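Local structure of DsbA family protein (7JVE) at residues G138-V141 with W142-G146; K149-D152 with W153-L157; V172-L175 with A176-Y179; V197-A200 with L201-Q205; M244-M247 with A248-A252. The protein acts as a trimeric, thioredoxin-like enzyme that has both thiol oxidase and disulfide isomerase activities. All coordinates share one frame; numbering follows the deposited sequence.

Contact 1: G138-V141 with W142-G146. With EDO (1,2-ethanediol), chain J.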
loop_
_atom_site.group_PDB
_atom_site.type_symbol
_atom_site.label_atom_id
_atom_site.label_comp_id
_atom_site.label_asym_id
_atom_site.label_seq_id
_atom_site.Cartn_x
_atom_site.Cartn_y
_atom_site.Cartn_z
ATOM N N GLY A 138 29.250 13.608 -14.987
ATOM C CA GLY A 138 28.579 14.882 -14.791
ATOM C C GLY A 138 29.520 15.961 -14.290
ATOM O O GLY A 138 29.460 17.109 -14.731
ATOM N N GLU A 139 30.422 15.604 -13.380
ATOM C CA GLU A 139 31.350 16.604 -12.893
ATOM C C GLU A 139 32.286 17.083 -14.000
ATOM O O GLU A 139 32.572 18.280 -14.094
ATOM C CB GLU A 139 32.136 16.055 -11.727
ATOM C CG GLU A 139 33.105 17.061 -11.214
ATOM C CD GLU A 139 33.754 16.610 -9.951
ATOM O OE1 GLU A 139 33.284 17.061 -8.877
ATOM O OE2 GLU A 139 34.706 15.795 -10.040
ATOM N N GLN A 140 32.774 16.171 -14.848
ATOM C CA GLN A 140 33.603 16.584 -15.977
ATOM C C GLN A 140 32.831 17.500 -16.916
ATOM O O GLN A 140 33.336 18.550 -17.326
ATOM C CB GLN A 140 34.133 15.369 -16.744
ATOM C CG GLN A 140 35.206 14.623 -16.011
ATOM C CD GLN A 140 36.389 15.528 -15.697
ATOM O OE1 GLN A 140 36.919 16.221 -16.575
ATOM N NE2 GLN A 140 36.766 15.573 -14.423
ATOM N N VAL A 141 31.599 17.121 -17.264
ATOM C CA VAL A 141 30.791 17.963 -18.145
ATOM C C VAL A 141 30.574 19.336 -17.505
ATOM O O VAL A 141 30.761 20.385 -18.142
ATOM C CB VAL A 141 29.461 17.257 -18.480
ATOM C CG1 VAL A 141 28.458 18.207 -19.171
ATOM C CG2 VAL A 141 29.714 15.999 -19.306
ATOM N N TRP A 142 30.217 19.350 -16.218
ATOM C CA TRP A 142 29.976 20.617 -15.532
ATOM C C TRP A 142 31.224 21.495 -15.520
ATOM O O TRP A 142 31.148 22.697 -15.795
ATOM C CB TRP A 142 29.512 20.369 -14.106
ATOM C CG TRP A 142 29.220 21.620 -13.400
ATOM C CD1 TRP A 142 28.362 22.630 -13.804
ATOM C CD2 TRP A 142 29.749 22.027 -12.152
ATOM N NE1 TRP A 142 28.335 23.635 -12.869
ATOM C CE2 TRP A 142 29.176 23.290 -11.843
ATOM C CE3 TRP A 142 30.628 21.438 -11.249
ATOM C CZ2 TRP A 142 29.472 23.969 -10.688
ATOM C CZ3 TRP A 142 30.922 22.112 -10.104
ATOM C CH2 TRP A 142 30.348 23.370 -9.825
ATOM N N LEU A 143 32.387 20.904 -15.209
ATOM C CA LEU A 143 33.592 21.702 -14.997
ATOM C C LEU A 143 34.181 22.218 -16.304
ATOM O O LEU A 143 34.850 23.259 -16.307
ATOM C CB LEU A 143 34.645 20.890 -14.248
ATOM C CG LEU A 143 34.412 20.558 -12.773
ATOM C CD1 LEU A 143 35.446 19.507 -12.323
ATOM C CD2 LEU A 143 34.493 21.839 -11.920
ATOM N N THR A 144 33.966 21.507 -17.414
ATOM C CA THR A 144 34.580 21.905 -18.674
ATOM C C THR A 144 33.611 22.642 -19.598
ATOM O O THR A 144 34.058 23.442 -20.435
ATOM C CB THR A 144 35.182 20.678 -19.405
ATOM O OG1 THR A 144 34.138 19.839 -19.885
ATOM C CG2 THR A 144 35.994 19.822 -18.447
ATOM N N GLN A 145 32.300 22.432 -19.445
ATOM C CA GLN A 145 31.341 23.019 -20.369
ATOM C C GLN A 145 30.233 23.819 -19.719
ATOM O O GLN A 145 29.541 24.537 -20.446
ATOM C CB GLN A 145 30.696 21.939 -21.251
ATOM C CG GLN A 145 31.705 21.077 -22.022
ATOM C CD GLN A 145 30.985 20.173 -22.992
ATOM O OE1 GLN A 145 30.343 20.652 -23.920
ATOM N NE2 GLN A 145 31.008 18.872 -22.731
ATOM N N GLY A 146 30.004 23.693 -18.413
ATOM C CA GLY A 146 29.111 24.577 -17.696
ATOM C C GLY A 146 27.785 23.928 -17.320
ATOM O O GLY A 146 27.477 22.790 -17.681
HETATM C C1 EDO J . 31.919 25.204 -13.573
HETATM O O1 EDO J . 32.084 25.162 -14.999
HETATM C C2 EDO J . 31.504 26.620 -13.184
HETATM O O2 EDO J . 30.516 26.980 -14.157
#
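Residues G138-V141 and W142-G146 form the last turns of helix 128-145, joined by successive i to i+4 backbone hydrogen bonds. W142 N donates to G138 O, L143 N to E139 O at 2.9 Å, T144 N to Q140 O and Q145 N to V141 O. At G146 the chain leaves helical geometry with a positive phi of 106°, a conformation that suits glycine because a CB would be pressed against the preceding carbonyl oxygen. G146 N still makes a weak bond to V141 O, and G146 also stands at the N-cap position of the next helix, so one residue links the two.

Q140 O is gripped twice, by T144 N and by T144 OG1 at 3.0 Å, the two donors arriving from opposite faces of the carbonyl plane. With chi1 at 70°, the T144 hydroxyl sits between its own backbone N and carbonyl carbon, which turns it back onto the preceding turn. E139 and L143 run side by side, and the aliphatic E139 CG lies 3.6 Å from L143 CD1. The carboxylate goes further, to a hydrogen bond between E139 OE2 and H198 NE2. An ethanediol, probably from the crystallisation liquor, donates from O1 to W142 O at 2.8 Å and lays its C1 over one face of the indole, toward the rim.

Around this helix end, V141 and W142 pack on K149 and Y150 of helix 147-159, W142 also touches P75, and Q140 and T144 meet Q184 on helix 182-193.

Contact 2: K149-D152 with W153-L157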
loop_
_atom_site.group_PDB
_atom_site.type_symbol
_atom_site.label_atom_id
_atom_site.label_comp_id
_atom_site.label_asym_id
_atom_site.label_seq_id
_atom_site.Cartn_x
_atom_site.Cartn_y
_atom_site.Cartn_z
ATOM N N LYS A 149 25.006 22.714 -19.898
ATOM C CA LYS A 149 25.416 21.480 -20.556
ATOM C C LYS A 149 25.383 20.296 -19.586
ATOM O O LYS A 149 24.967 19.191 -19.965
ATOM C CB LYS A 149 26.802 21.680 -21.191
ATOM C CG LYS A 149 27.403 20.477 -21.885
ATOM C CD LYS A 149 26.423 19.769 -22.783
ATOM C CE LYS A 149 26.311 20.415 -24.110
ATOM N NZ LYS A 149 25.290 19.711 -24.940
ATOM N N TYR A 150 25.776 20.512 -18.327
ATOM C CA TYR A 150 25.525 19.498 -17.312
ATOM C C TYR A 150 24.047 19.102 -17.292
ATOM O O TYR A 150 23.709 17.919 -17.156
ATOM C CB TYR A 150 25.960 19.993 -15.927
ATOM C CG TYR A 150 25.466 19.085 -14.837
ATOM C CD1 TYR A 150 26.222 17.982 -14.418
ATOM C CD2 TYR A 150 24.202 19.289 -14.259
ATOM C CE1 TYR A 150 25.748 17.117 -13.416
ATOM C CE2 TYR A 150 23.705 18.430 -13.285
ATOM C CZ TYR A 150 24.475 17.342 -12.869
ATOM O OH TYR A 150 23.977 16.516 -11.896
ATOM N N LEU A 151 23.153 20.081 -17.434
ATOM C CA LEU A 151 21.730 19.776 -17.387
ATOM C C LEU A 151 21.303 18.936 -18.596
ATOM O O LEU A 151 20.471 18.027 -18.443
ATOM C CB LEU A 151 20.925 21.075 -17.263
ATOM C CG LEU A 151 19.390 21.046 -17.154
ATOM C CD1 LEU A 151 18.873 20.075 -16.087
ATOM C CD2 LEU A 151 18.868 22.455 -16.884
ATOM N N ASP A 152 21.882 19.195 -19.796
ATOM C CA ASP A 152 21.633 18.313 -20.945
ATOM C C ASP A 152 22.076 16.890 -20.658
ATOM O O ASP A 152 21.373 15.929 -20.990
ATOM C CB ASP A 152 22.340 18.768 -22.235
ATOM C CG ASP A 152 21.897 20.122 -22.703
ATOM O OD1 ASP A 152 22.751 20.892 -23.194
ATOM O OD2 ASP A 152 20.696 20.434 -22.547
ATOM N N TRP A 153 23.271 16.735 -20.092
ATOM C CA TRP A 153 23.752 15.399 -19.766
ATOM C C TRP A 153 22.819 14.722 -18.765
ATOM O O TRP A 153 22.438 13.556 -18.925
ATOM C CB TRP A 153 25.179 15.491 -19.219
ATOM C CG TRP A 153 25.519 14.387 -18.302
ATOM C CD1 TRP A 153 25.529 14.428 -16.934
ATOM C CD2 TRP A 153 25.878 13.048 -18.669
ATOM N NE1 TRP A 153 25.892 13.198 -16.428
ATOM C CE2 TRP A 153 26.112 12.333 -17.466
ATOM C CE3 TRP A 153 26.042 12.385 -19.897
ATOM C CZ2 TRP A 153 26.501 10.981 -17.453
ATOM C CZ3 TRP A 153 26.427 11.039 -19.883
ATOM C CH2 TRP A 153 26.652 10.354 -18.664
ATOM N N HIS A 154 22.450 15.452 -17.720
ATOM C CA HIS A 154 21.572 14.934 -16.683
ATOM C C HIS A 154 20.252 14.448 -17.272
ATOM O O HIS A 154 19.827 13.312 -17.027
ATOM C CB HIS A 154 21.388 16.048 -15.646
ATOM C CG HIS A 154 20.246 15.860 -14.699
ATOM N ND1 HIS A 154 20.421 15.396 -13.415
ATOM C CD2 HIS A 154 18.928 16.143 -14.821
ATOM C CE1 HIS A 154 19.258 15.369 -12.797
ATOM N NE2 HIS A 154 18.333 15.820 -13.627
ATOM N N ASN A 155 19.592 15.287 -18.070
ATOM C CA ASN A 155 18.341 14.870 -18.692
ATOM C C ASN A 155 18.554 13.702 -19.645
ATOM O O ASN A 155 17.700 12.809 -19.749
ATOM C CB ASN A 155 17.708 16.037 -19.430
ATOM C CG ASN A 155 17.226 17.117 -18.491
ATOM O OD1 ASN A 155 16.786 16.821 -17.390
ATOM N ND2 ASN A 155 17.314 18.375 -18.919
ATOM N N ALA A 156 19.681 13.690 -20.363
ATOM C CA ALA A 156 19.906 12.616 -21.318
ATOM C C ALA A 156 20.067 11.278 -20.607
ATOM O O ALA A 156 19.620 10.247 -21.118
ATOM C CB ALA A 156 21.136 12.920 -22.178
ATOM N N LEU A 157 20.678 11.286 -19.424
ATOM C CA LEU A 157 20.869 10.050 -18.687
ATOM C C LEU A 157 19.531 9.472 -18.234
ATOM O O LEU A 157 19.237 8.300 -18.490
ATOM C CB LEU A 157 21.819 10.298 -17.521
ATOM C CG LEU A 157 22.354 9.043 -16.831
ATOM C CD1 LEU A 157 22.880 8.045 -17.850
ATOM C CD2 LEU A 157 23.430 9.409 -15.799
#
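Y150 and H154, one turn apart on helix 147-159, extend their rings from the same side of the helix. Both have CG anti to the backbone N (chi1 169° for Y150, 164° for H154), and the side chains cross at an angle, with Y150 CE2 4.1 Å from H154 CB. Their polar ends do not pair with each other: Y150 OH is hydrogen-bonded to E120 OE2. The H154 ring lies among aromatic neighbours, edge-to-face with F90, F118 and Y158.

L151 takes the same first torsion and brings CD1 to 3.7 Å from N155 ND2 and to 4.1 Å from H154 CD2, so one methyl group serves both side chains of the next turn. N155 OD1 comes to the edge of the H154 ring, in its plane. ND2 has a weak hydrogen bond to E105 OE1. W153 leaves from another side of the helix, its indole presenting an edge to Y150 O and its CD1 4.4 Å from Y150 CD1; beyond, it meets Y179 edge-to-face and packs on V172 and L175.

Within the first turn, K149 NZ and D152 OD1 form a salt bridge of 3.3 Å, weak as a hydrogen bond. The backbone bonds are regular, H154 N to Y150 O being 2.8 Å and N155 N to L151 O nearly straight at 173°.

The chemistry is thus divided round the helix: charges pair at the surface, while the buried aromatic side chains rely on van der Waals contacts and send a hydroxyl to an acid on strand 115-120. H154 lies near, without touching, the C94-C97 disulfide, a thioredoxin-type CxxC at a helix start.

Contact 3: V172-L175 with A176-Y179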
loop_
_atom_site.group_PDB
_atom_site.type_symbol
_atom_site.label_atom_id
_atom_site.label_comp_id
_atom_site.label_asym_id
_atom_site.label_seq_id
_atom_site.Cartn_x
_atom_site.Cartn_y
_atom_site.Cartn_z
ATOM N N VAL A 172 26.121 4.146 -19.035
ATOM C CA VAL A 172 26.628 5.479 -18.734
ATOM C C VAL A 172 27.786 5.825 -19.661
ATOM O O VAL A 172 27.808 6.896 -20.280
ATOM C CB VAL A 172 27.020 5.564 -17.246
ATOM C CG1 VAL A 172 27.643 6.921 -16.905
ATOM C CG2 VAL A 172 25.791 5.300 -16.393
ATOM N N TYR A 173 28.758 4.909 -19.792
ATOM C CA TYR A 173 29.881 5.155 -20.689
ATOM C C TYR A 173 29.403 5.385 -22.111
ATOM O O TYR A 173 29.948 6.236 -22.829
ATOM C CB TYR A 173 30.852 3.978 -20.690
ATOM C CG TYR A 173 31.694 3.820 -19.460
ATOM C CD1 TYR A 173 32.419 4.877 -18.950
ATOM C CD2 TYR A 173 31.791 2.589 -18.835
ATOM C CE1 TYR A 173 33.192 4.713 -17.834
ATOM C CE2 TYR A 173 32.557 2.411 -17.738
ATOM C CZ TYR A 173 33.266 3.471 -17.241
ATOM O OH TYR A 173 34.036 3.283 -16.126
ATOM N N THR A 174 28.407 4.610 -22.547
ATOM C CA THR A 174 27.951 4.700 -23.927
ATOM C C THR A 174 27.367 6.074 -24.205
ATOM O O THR A 174 27.663 6.689 -25.229
ATOM C CB THR A 174 26.926 3.607 -24.227
ATOM O OG1 THR A 174 27.562 2.329 -24.182
ATOM C CG2 THR A 174 26.330 3.795 -25.624
ATOM N N LEU A 175 26.536 6.578 -23.298
ATOM C CA LEU A 175 26.087 7.956 -23.440
ATOM C C LEU A 175 27.253 8.926 -23.266
ATOM O O LEU A 175 27.375 9.897 -24.026
ATOM C CB LEU A 175 24.966 8.257 -22.440
ATOM C CG LEU A 175 24.319 9.651 -22.516
ATOM C CD1 LEU A 175 23.617 9.914 -23.861
ATOM C CD2 LEU A 175 23.342 9.902 -21.359
ATOM N N ALA A 176 28.147 8.658 -22.299
ATOM C CA ALA A 176 29.159 9.652 -21.944
ATOM C C ALA A 176 30.144 9.916 -23.080
ATOM O O ALA A 176 30.714 11.007 -23.155
ATOM C CB ALA A 176 29.915 9.228 -20.687
ATOM N N GLN A 177 30.371 8.942 -23.967
ATOM C CA GLN A 177 31.299 9.196 -25.066
ATOM C C GLN A 177 30.877 10.389 -25.920
ATOM O O GLN A 177 31.725 10.972 -26.598
ATOM C CB GLN A 177 31.458 7.949 -25.940
ATOM C CG GLN A 177 30.195 7.562 -26.686
ATOM C CD GLN A 177 30.299 6.173 -27.305
ATOM O OE1 GLN A 177 31.388 5.703 -27.612
ATOM N NE2 GLN A 177 29.158 5.514 -27.496
ATOM N N HIS A 178 29.604 10.784 -25.882
ATOM C CA HIS A 178 29.132 11.943 -26.632
ATOM C C HIS A 178 29.290 13.264 -25.882
ATOM O O HIS A 178 29.090 14.322 -26.482
ATOM C CB HIS A 178 27.659 11.742 -27.025
ATOM C CG HIS A 178 27.434 10.489 -27.811
ATOM N ND1 HIS A 178 27.970 10.297 -29.069
ATOM C CD2 HIS A 178 26.791 9.338 -27.496
ATOM C CE1 HIS A 178 27.643 9.094 -29.508
ATOM N NE2 HIS A 178 26.929 8.491 -28.571
ATOM N N TYR A 179 29.638 13.237 -24.596
ATOM C CA TYR A 179 29.775 14.463 -23.830
ATOM C C TYR A 179 31.198 14.751 -23.395
ATOM O O TYR A 179 31.485 15.889 -23.006
ATOM C CB TYR A 179 28.886 14.423 -22.578
ATOM C CG TYR A 179 27.421 14.491 -22.914
ATOM C CD1 TYR A 179 26.752 13.383 -23.427
ATOM C CD2 TYR A 179 26.707 15.668 -22.740
ATOM C CE1 TYR A 179 25.427 13.447 -23.739
ATOM C CE2 TYR A 179 25.381 15.733 -23.053
ATOM C CZ TYR A 179 24.747 14.619 -23.546
ATOM O OH TYR A 179 23.419 14.693 -23.864
#
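A176 N donates to V172 O at 2.7 Å, nearly along the C=O axis, and Q177 N to Y173 O at 3.0 Å, closing helix 169-176. The next bond shortens its span: H178 N reaches back three residues to L175 O, approaching from above the carbonyl plane, 39° out of it. Y179 N does likewise with A176 O, so i to i+3 bonds replace i to i+4 bonds as the chain leaves the helix.

T174 O would be passed over by this change, and the side chain of Q177 comes to it instead. A chi1 of 66° places Q177 CG between the backbone N and carbonyl carbon, and from there the extended chain carries NE2 to 3.0 Å from T174 O. The bond is weak, with an N-H...O angle of only 128°. T174 CG2 lies alongside, 3.8 Å from Q177 NE2, while the T174 hydroxyl bonds H170 O. The H178 ring has Q177 CG over the centre of one face.

On the other flank, L175 O lies in the plane of the Y179 ring, at its edge, 3.6 Å from Y179 CD1. L175 CD1 and Y179 CE1 meet at 4.0 Å, side chains angled across each other. Both pack on W153 and A156 of helix 147-159; Y173 lies in a cation-pi contact with K189.

The change to i to i+3 bonding is characteristic of a helix C-terminus, to which the Q177 amide is a weak local addition; this helix belongs to the helical part inserted into the thioredoxin fold of DsbA-like proteins.

Contact 4: V197-A200 with L201-Q205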
loop_
_atom_site.group_PDB
_atom_site.type_symbol
_atom_site.label_atom_id
_atom_site.label_comp_id
_atom_site.label_asym_id
_atom_site.label_seq_id
_atom_site.Cartn_x
_atom_site.Cartn_y
_atom_site.Cartn_z
ATOM N N VAL A 197 35.989 6.052 -4.882
ATOM C CA VAL A 197 34.602 6.488 -4.968
ATOM C C VAL A 197 34.603 7.981 -5.228
ATOM O O VAL A 197 35.262 8.739 -4.509
ATOM C CB VAL A 197 33.822 6.141 -3.685
ATOM C CG1 VAL A 197 32.425 6.757 -3.722
ATOM C CG2 VAL A 197 33.702 4.625 -3.553
ATOM N N HIS A 198 33.901 8.408 -6.273
ATOM C CA HIS A 198 33.948 9.814 -6.635
ATOM C C HIS A 198 33.605 10.682 -5.433
ATOM O O HIS A 198 32.586 10.463 -4.764
ATOM C CB HIS A 198 32.983 10.119 -7.767
ATOM C CG HIS A 198 33.098 11.519 -8.263
ATOM N ND1 HIS A 198 32.057 12.417 -8.194
ATOM C CD2 HIS A 198 34.137 12.178 -8.838
ATOM C CE1 HIS A 198 32.446 13.570 -8.714
ATOM N NE2 HIS A 198 33.707 13.455 -9.102
ATOM N N ASP A 199 34.433 11.701 -5.197
ATOM C CA ASP A 199 34.315 12.462 -3.958
ATOM C C ASP A 199 32.917 13.055 -3.774
ATOM O O ASP A 199 32.413 13.138 -2.651
ATOM C CB ASP A 199 35.362 13.568 -3.908
ATOM C CG ASP A 199 35.351 14.286 -2.565
ATOM O OD1 ASP A 199 35.857 13.686 -1.581
ATOM O OD2 ASP A 199 34.788 15.412 -2.478
ATOM N N ALA A 200 32.278 13.487 -4.860
ATOM C CA ALA A 200 30.953 14.084 -4.733
ATOM C C ALA A 200 29.937 13.075 -4.212
ATOM O O ALA A 200 29.029 13.433 -3.452
ATOM C CB ALA A 200 30.502 14.658 -6.079
ATOM N N LEU A 201 30.072 11.806 -4.609
ATOM C CA LEU A 201 29.165 10.783 -4.106
ATOM C C LEU A 201 29.358 10.555 -2.611
ATOM O O LEU A 201 28.379 10.408 -1.872
ATOM C CB LEU A 201 29.363 9.480 -4.870
ATOM C CG LEU A 201 28.146 8.572 -4.886
ATOM C CD1 LEU A 201 27.076 9.189 -5.813
ATOM C CD2 LEU A 201 28.503 7.148 -5.300
ATOM N N LEU A 202 30.611 10.521 -2.144
ATOM C CA LEU A 202 30.864 10.373 -0.712
ATOM C C LEU A 202 30.312 11.569 0.059
ATOM O O LEU A 202 29.634 11.409 1.086
ATOM C CB LEU A 202 32.370 10.224 -0.443
ATOM C CG LEU A 202 33.126 9.026 -1.003
ATOM C CD1 LEU A 202 34.643 9.191 -0.796
ATOM C CD2 LEU A 202 32.605 7.706 -0.382
ATOM N N THR A 203 30.627 12.779 -0.413
ATOM C CA THR A 203 30.164 14.005 0.235
ATOM C C THR A 203 28.648 14.103 0.220
ATOM O O THR A 203 28.031 14.453 1.230
ATOM C CB THR A 203 30.790 15.220 -0.472
ATOM O OG1 THR A 203 32.206 15.127 -0.371
ATOM C CG2 THR A 203 30.313 16.569 0.128
ATOM N N ASN A 204 28.026 13.791 -0.919
ATOM C CA ASN A 204 26.572 13.898 -1.012
ATOM C C ASN A 204 25.874 12.885 -0.109
ATOM O O ASN A 204 24.841 13.192 0.485
ATOM C CB ASN A 204 26.129 13.724 -2.462
ATOM C CG ASN A 204 26.465 14.918 -3.316
ATOM O OD1 ASN A 204 26.885 15.956 -2.808
ATOM N ND2 ASN A 204 26.276 14.788 -4.622
ATOM N N GLN A 205 26.410 11.665 -0.009
ATOM C CA GLN A 205 25.794 10.654 0.846
ATOM C C GLN A 205 25.968 10.999 2.324
ATOM O O GLN A 205 25.047 10.796 3.129
ATOM C CB GLN A 205 26.384 9.280 0.554
ATOM C CG GLN A 205 25.879 8.187 1.475
ATOM C CD GLN A 205 24.387 7.960 1.321
ATOM O OE1 GLN A 205 23.809 8.262 0.276
ATOM N NE2 GLN A 205 23.754 7.431 2.367
#
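V197 precedes helix 199-210 and leans over its first turn. With CG1 anti to its backbone N (chi1 173°), that methyl lies 3.5 Å from L202 CD2 and 4.2 Å from L201 CD2, an apolar contact spanning the helix start.

H198, the N-cap residue, supplies a carbonyl rather than a side chain to this turn. H198 O accepts from L202 N at 3.3 Å, in the carbonyl plane, and more weakly from L201 N. Its imidazole turns to helix 128-145, where NE2 bonds E139 OE2.

D199 O has two donors from one residue: T203 N, 2.9 Å away at a nearly straight 172°, and T203 OG1, 3.0 Å away and well above the carbonyl plane. The D199 carboxylate also approaches this hydroxyl, OD2 to OG1 being 3.3 Å.

A200 O receives N204 N at 2.7 Å. The N204 amide folds close over the same carbonyl, but its ND2 bonds E120 O.

V197 against L202, five residues on across the N-cap, gives the spacing of a hydrophobic staple. It marks the start of a helix that L201 packs onto S131 and P122 of this thioredoxin-like fold.

Contact 5: M244-M247 with A248-A252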
loop_
_atom_site.group_PDB
_atom_site.type_symbol
_atom_site.label_atom_id
_atom_site.label_comp_id
_atom_site.label_asym_id
_atom_site.label_seq_id
_atom_site.Cartn_x
_atom_site.Cartn_y
_atom_site.Cartn_z
ATOM N N MET A 244 3.697 23.034 -6.051
ATOM C CA MET A 244 4.232 22.964 -4.700
ATOM C C MET A 244 5.669 23.496 -4.659
ATOM O O MET A 244 6.035 24.276 -3.771
ATOM C CB MET A 244 4.153 21.518 -4.202
ATOM C CG MET A 244 4.555 21.341 -2.753
ATOM S SD MET A 244 3.214 22.038 -1.724
ATOM C CE MET A 244 1.827 21.016 -2.213
ATOM N N LEU A 245 6.493 23.101 -5.628
ATOM C CA LEU A 245 7.855 23.610 -5.661
ATOM C C LEU A 245 7.871 25.108 -5.945
ATOM O O LEU A 245 8.697 25.841 -5.388
ATOM C CB LEU A 245 8.679 22.846 -6.698
ATOM C CG LEU A 245 9.205 21.490 -6.228
ATOM C CD1 LEU A 245 9.737 20.693 -7.411
ATOM C CD2 LEU A 245 10.272 21.637 -5.135
ATOM N N GLN A 246 6.956 25.584 -6.793
ATOM C CA GLN A 246 6.908 27.011 -7.089
ATOM C C GLN A 246 6.544 27.824 -5.844
ATOM O O GLN A 246 7.130 28.884 -5.598
ATOM C CB GLN A 246 5.916 27.299 -8.221
ATOM C CG GLN A 246 6.039 28.749 -8.774
ATOM C CD GLN A 246 7.440 29.024 -9.379
ATOM O OE1 GLN A 246 7.858 28.360 -10.335
ATOM N NE2 GLN A 246 8.152 29.999 -8.826
ATOM N N MET A 247 5.571 27.356 -5.050
ATOM C CA MET A 247 5.220 28.096 -3.835
ATOM C C MET A 247 6.406 28.171 -2.876
ATOM O O MET A 247 6.676 29.228 -2.293
ATOM C CB MET A 247 3.989 27.476 -3.144
ATOM C CG MET A 247 2.656 27.580 -3.938
ATOM S SD MET A 247 1.124 26.982 -3.073
ATOM C CE MET A 247 1.294 25.141 -3.072
ATOM N N ALA A 248 7.152 27.074 -2.746
ATOM C CA ALA A 248 8.339 27.051 -1.901
ATOM C C ALA A 248 9.393 28.036 -2.399
ATOM O O ALA A 248 10.079 28.682 -1.595
ATOM C CB ALA A 248 8.928 25.635 -1.860
ATOM N N ILE A 249 9.539 28.158 -3.724
ATOM C CA ILE A 249 10.465 29.137 -4.294
ATOM C C ILE A 249 10.036 30.552 -3.918
ATOM O O ILE A 249 10.851 31.373 -3.492
ATOM C CB ILE A 249 10.565 28.951 -5.822
ATOM C CG1 ILE A 249 11.354 27.675 -6.155
ATOM C CG2 ILE A 249 11.182 30.171 -6.496
ATOM C CD1 ILE A 249 11.234 27.246 -7.614
ATOM N N GLN A 250 8.748 30.857 -4.052
ATOM C CA GLN A 250 8.297 32.213 -3.744
ATOM C C GLN A 250 8.458 32.520 -2.260
ATOM O O GLN A 250 8.816 33.641 -1.885
ATOM C CB GLN A 250 6.845 32.410 -4.202
ATOM C CG GLN A 250 6.665 32.217 -5.705
ATOM C CD GLN A 250 7.546 33.180 -6.527
ATOM O OE1 GLN A 250 8.420 32.754 -7.293
ATOM N NE2 GLN A 250 7.313 34.476 -6.367
ATOM N N LYS A 251 8.222 31.525 -1.404
ATOM C CA LYS A 251 8.434 31.698 0.027
ATOM C C LYS A 251 9.911 31.930 0.337
ATOM O O LYS A 251 10.247 32.710 1.241
ATOM C CB LYS A 251 7.887 30.468 0.747
ATOM C CG LYS A 251 8.201 30.315 2.212
ATOM C CD LYS A 251 7.385 29.128 2.735
ATOM C CE LYS A 251 8.087 28.380 3.857
ATOM N NZ LYS A 251 7.418 27.070 4.149
ATOM N N ALA A 252 10.808 31.282 -0.414
ATOM C CA ALA A 252 12.236 31.458 -0.203
ATOM C C ALA A 252 12.739 32.785 -0.749
ATOM O O ALA A 252 13.786 33.271 -0.302
ATOM C CB ALA A 252 13.015 30.299 -0.836
#
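Q246 and Q250 join their side-chain amides one turn apart on helix 242-253. Q246 NE2 donates to Q250 OE1 at 3.2 Å, but the bond is weak, bent to 128° at the hydrogen, with the amide planes 44° apart. Each end has a further partner: Q246 OE1 accepts from N111 ND2, and Q250 OE1 also receives K253 NZ. Both chains bend at chi2, which brings the amides level beside the helix; Q246 CG, anti to the backbone N at chi1 -168°, starts its chain toward the following turn.

The main-chain groups are satisfied in the regular helical manner. A248 N bonds M244 O at 3.2 Å, I249 N bonds L245 O, Q250 N bonds Q246 O at 3.0 Å and K251 N bonds M247 O at 2.9 Å; A252 N continues the series to A248 O. K251 turns its amine away from the first turn to T234 OG1, with a weak second bond to V233 O.

I249 adds carbon-to-polar contacts between the turns: CG2 lies 3.8 Å from Q246 NE2 and CG1 3.3 Å from L245 O. L245 and I249 pack on L107 of helix 95-110, and A248 rests against I236 and V221 of the sheet.

The polar groups thus form a chain of donors and acceptors from N111 through Q246 and Q250 to K253. Q250 OE1 is shared between the K253 amine and Q246 NE2, consistent with the weak, bent bond between the amides, while the helix's buried face is left to leucine, isoleucine and alanine.

Overall arrangement
Each contact is local, joining adjacent turns without closing a long loop; the five follow in series along the chain, none nested or crossed. Contact 1 ends helix 128-145 and, through G146, leads into helix 147-159 of contact 2. Contact 3 follows at the end of helix 169-176. These three touch one another, forming a helical cluster, with W153 between V172 and G138. Contact 4, at the start of helix 199-210, meets contact 1 through E139 and H198. Contact 5, on the C-terminal helix, touches none of the others, contact 2 coming nearest at about 12 Å between nearest atoms, and packs on strands 218-223 and 234-237 and helix 95-110.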